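Local coordinates for inosine-uridine nucleoside N-ribohydrolase (Xanthomonas oryzae pv. oryzae, PDB 4KL0), which binds calcium and probably hydrolyses N-glycosidic bonds of nucleosides, although its function as a bacterial effector is unknown, at residues A[228-233]-A[315-320]. Sequence-based numbering, arbitrary orientation.
Sequences AAYKAA and NLYDPL. With CA (calcium ion), chain B.
At the start of helix 317-325, which carries the calcium ligand D318, the chain packs against the end of the short helix 226-231, with A229 and Y317 touching at the middle. The methyl of A229 comes obliquely to the Y317 ring, its CB 3.4 Å from CD1. On its other flank sits L320, whose CD1 lies 3.5 Å from A229 CA and also reaches the methyl of A232. With CG opposite its own carbonyl carbon (chi1 -62°), N315 turns its amide across the edge of the Y230 ring, the two planes 39° apart, and ND2 approaches Y230 CD1 to 3.3 Å. That same ND2 donates to Y317 OH at 2.9 Å, bent and tilted from the amide plane, so the amide is tied to one tyrosine while it sits against the edge of the other. Water 2 joins the two phenols, 2.6 Å from Y230 OH and 2.7 Å from Y317 OH. Water 1 links the backbones: it donates to A229 O and accepts from L316 N, the N-cap residue. D318 takes no part in the packing against 228-233 and binds calcium through OD2 at 2.4 Å, sharing the ion with D35, D42 and I151 O. Helix 226-231 follows directly on strand 221-224 of the central sheet; helix 358-372 packs against A232 and L316, while helix 41-54 lies against D318 and P319.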
loop_
_atom_site.group_PDB
_atom_site.type_symbol
_atom_site.label_atom_id
_atom_site.label_comp_id
_atom_site.label_asym_id
_atom_site.label_seq_id
_atom_site.Cartn_x
_atom_site.Cartn_y
_atom_site.Cartn_z
ATOM N N ALA A 228 5.492 -3.480 -11.841
ATOM C CA ALA A 228 4.174 -2.938 -12.177
ATOM C C ALA A 228 4.162 -1.452 -11.854
ATOM O O ALA A 228 3.632 -0.644 -12.608
ATOM C CB ALA A 228 3.095 -3.668 -11.390
ATOM N N ALA A 229 4.754 -1.065 -10.717
ATOM C CA ALA A 229 4.782 0.366 -10.390
ATOM C C ALA A 229 5.661 1.223 -11.301
ATOM O O ALA A 229 5.327 2.393 -11.589
ATOM C CB ALA A 229 5.182 0.600 -8.918
ATOM N N TYR A 230 6.802 0.669 -11.746
ATOM C CA TYR A 230 7.717 1.435 -12.588
ATOM C C TYR A 230 6.957 1.933 -13.810
ATOM O O TYR A 230 7.097 3.085 -14.256
ATOM C CB TYR A 230 8.910 0.559 -13.041
ATOM C CG TYR A 230 9.772 0.007 -11.924
ATOM C CD1 TYR A 230 9.794 0.579 -10.675
ATOM C CD2 TYR A 230 10.599 -1.103 -12.135
ATOM C CE1 TYR A 230 10.619 0.061 -9.647
ATOM C CE2 TYR A 230 11.399 -1.632 -11.119
ATOM C CZ TYR A 230 11.408 -1.048 -9.888
ATOM O OH TYR A 230 12.240 -1.575 -8.916
ATOM N N LYS A 231 6.119 1.061 -14.338
ATOM C CA LYS A 231 5.426 1.415 -15.554
ATOM C C LYS A 231 4.423 2.575 -15.371
ATOM O O LYS A 231 4.187 3.375 -16.291
ATOM C CB LYS A 231 4.740 0.176 -16.077
ATOM C CG LYS A 231 4.206 0.336 -17.495
ATOM C CD LYS A 231 4.001 -1.026 -18.106
ATOM C CE LYS A 231 3.756 -0.926 -19.593
ATOM N NZ LYS A 231 2.809 -2.023 -19.965
ATOM N N ALA A 232 3.841 2.671 -14.179
ATOM C CA ALA A 232 2.814 3.679 -13.901
ATOM C C ALA A 232 3.319 4.804 -12.965
ATOM O O ALA A 232 2.530 5.429 -12.239
ATOM C CB ALA A 232 1.567 2.976 -13.295
ATOM N N ALA A 233 4.631 5.066 -12.977
ATOM C CA ALA A 233 5.231 6.037 -12.067
ATOM C C ALA A 233 4.647 7.406 -12.317
ATOM O O ALA A 233 4.381 7.759 -13.476
ATOM C CB ALA A 233 6.782 6.084 -12.269
ATOM N N ASN A 315 7.541 6.152 -7.930
ATOM C CA ASN A 315 6.716 4.935 -7.867
ATOM C C ASN A 315 5.615 4.930 -6.790
ATOM O O ASN A 315 5.855 5.431 -5.661
ATOM C CB ASN A 315 7.633 3.745 -7.665
ATOM C CG ASN A 315 8.588 3.574 -8.816
ATOM O OD1 ASN A 315 8.247 3.867 -9.980
ATOM N ND2 ASN A 315 9.786 3.076 -8.518
ATOM N N LEU A 316 4.425 4.437 -7.143
ATOM C CA LEU A 316 3.310 4.265 -6.165
ATOM C C LEU A 316 2.933 2.771 -6.005
ATOM O O LEU A 316 1.897 2.286 -6.493
ATOM C CB LEU A 316 2.059 5.085 -6.575
ATOM C CG LEU A 316 2.245 6.599 -6.469
ATOM C CD1 LEU A 316 1.009 7.416 -6.993
ATOM C CD2 LEU A 316 2.689 6.980 -5.021
ATOM N N TYR A 317 3.726 2.023 -5.255
ATOM C CA TYR A 317 3.527 0.591 -5.233
ATOM C C TYR A 317 2.252 0.210 -4.524
ATOM O O TYR A 317 1.473 -0.591 -4.994
ATOM C CB TYR A 317 4.677 -0.093 -4.461
ATOM C CG TYR A 317 6.059 0.307 -4.924
ATOM C CD1 TYR A 317 6.635 -0.303 -6.023
ATOM C CD2 TYR A 317 6.780 1.278 -4.233
ATOM C CE1 TYR A 317 7.919 0.059 -6.453
ATOM C CE2 TYR A 317 8.053 1.663 -4.650
ATOM C CZ TYR A 317 8.606 1.046 -5.755
ATOM O OH TYR A 317 9.888 1.411 -6.164
ATOM N N ASP A 318 2.043 0.805 -3.369
ATOM C CA ASP A 318 0.909 0.388 -2.576
ATOM C C ASP A 318 -0.454 0.854 -3.142
ATOM O O ASP A 318 -1.447 0.094 -3.090
ATOM C CB ASP A 318 1.096 0.855 -1.128
ATOM C CG ASP A 318 2.231 0.142 -0.433
ATOM O OD1 ASP A 318 2.757 -0.863 -0.947
ATOM O OD2 ASP A 318 2.617 0.537 0.689
ATOM N N PRO A 319 -0.539 2.076 -3.672
ATOM C CA PRO A 319 -1.823 2.465 -4.261
ATOM C C PRO A 319 -2.171 1.577 -5.428
ATOM O O PRO A 319 -3.343 1.231 -5.570
ATOM C CB PRO A 319 -1.522 3.863 -4.786
ATOM C CG PRO A 319 -0.573 4.400 -3.790
ATOM C CD PRO A 319 0.356 3.239 -3.484
ATOM N N LEU A 320 -1.193 1.192 -6.237
ATOM C CA LEU A 320 -1.502 0.297 -7.331
ATOM C C LEU A 320 -1.982 -1.055 -6.828
ATOM O O LEU A 320 -2.797 -1.706 -7.477
ATOM C CB LEU A 320 -0.280 0.105 -8.229
ATOM C CG LEU A 320 -0.015 1.351 -9.076
ATOM C CD1 LEU A 320 1.427 1.269 -9.690
ATOM C CD2 LEU A 320 -1.035 1.461 -10.219
HETATM CA CA CA B . 3.951 -0.153 2.538
HETATM O O HOH W 1 3.650 3.851 -9.704
HETATM O O HOH W 2 11.955 -0.180 -6.755
HETATM O O HOH W 3 4.797 -1.541 0.387
HETATM O O HOH W 4 5.718 1.191 1.417
HETATM O O HOH W 5 6.141 -1.466 3.007
#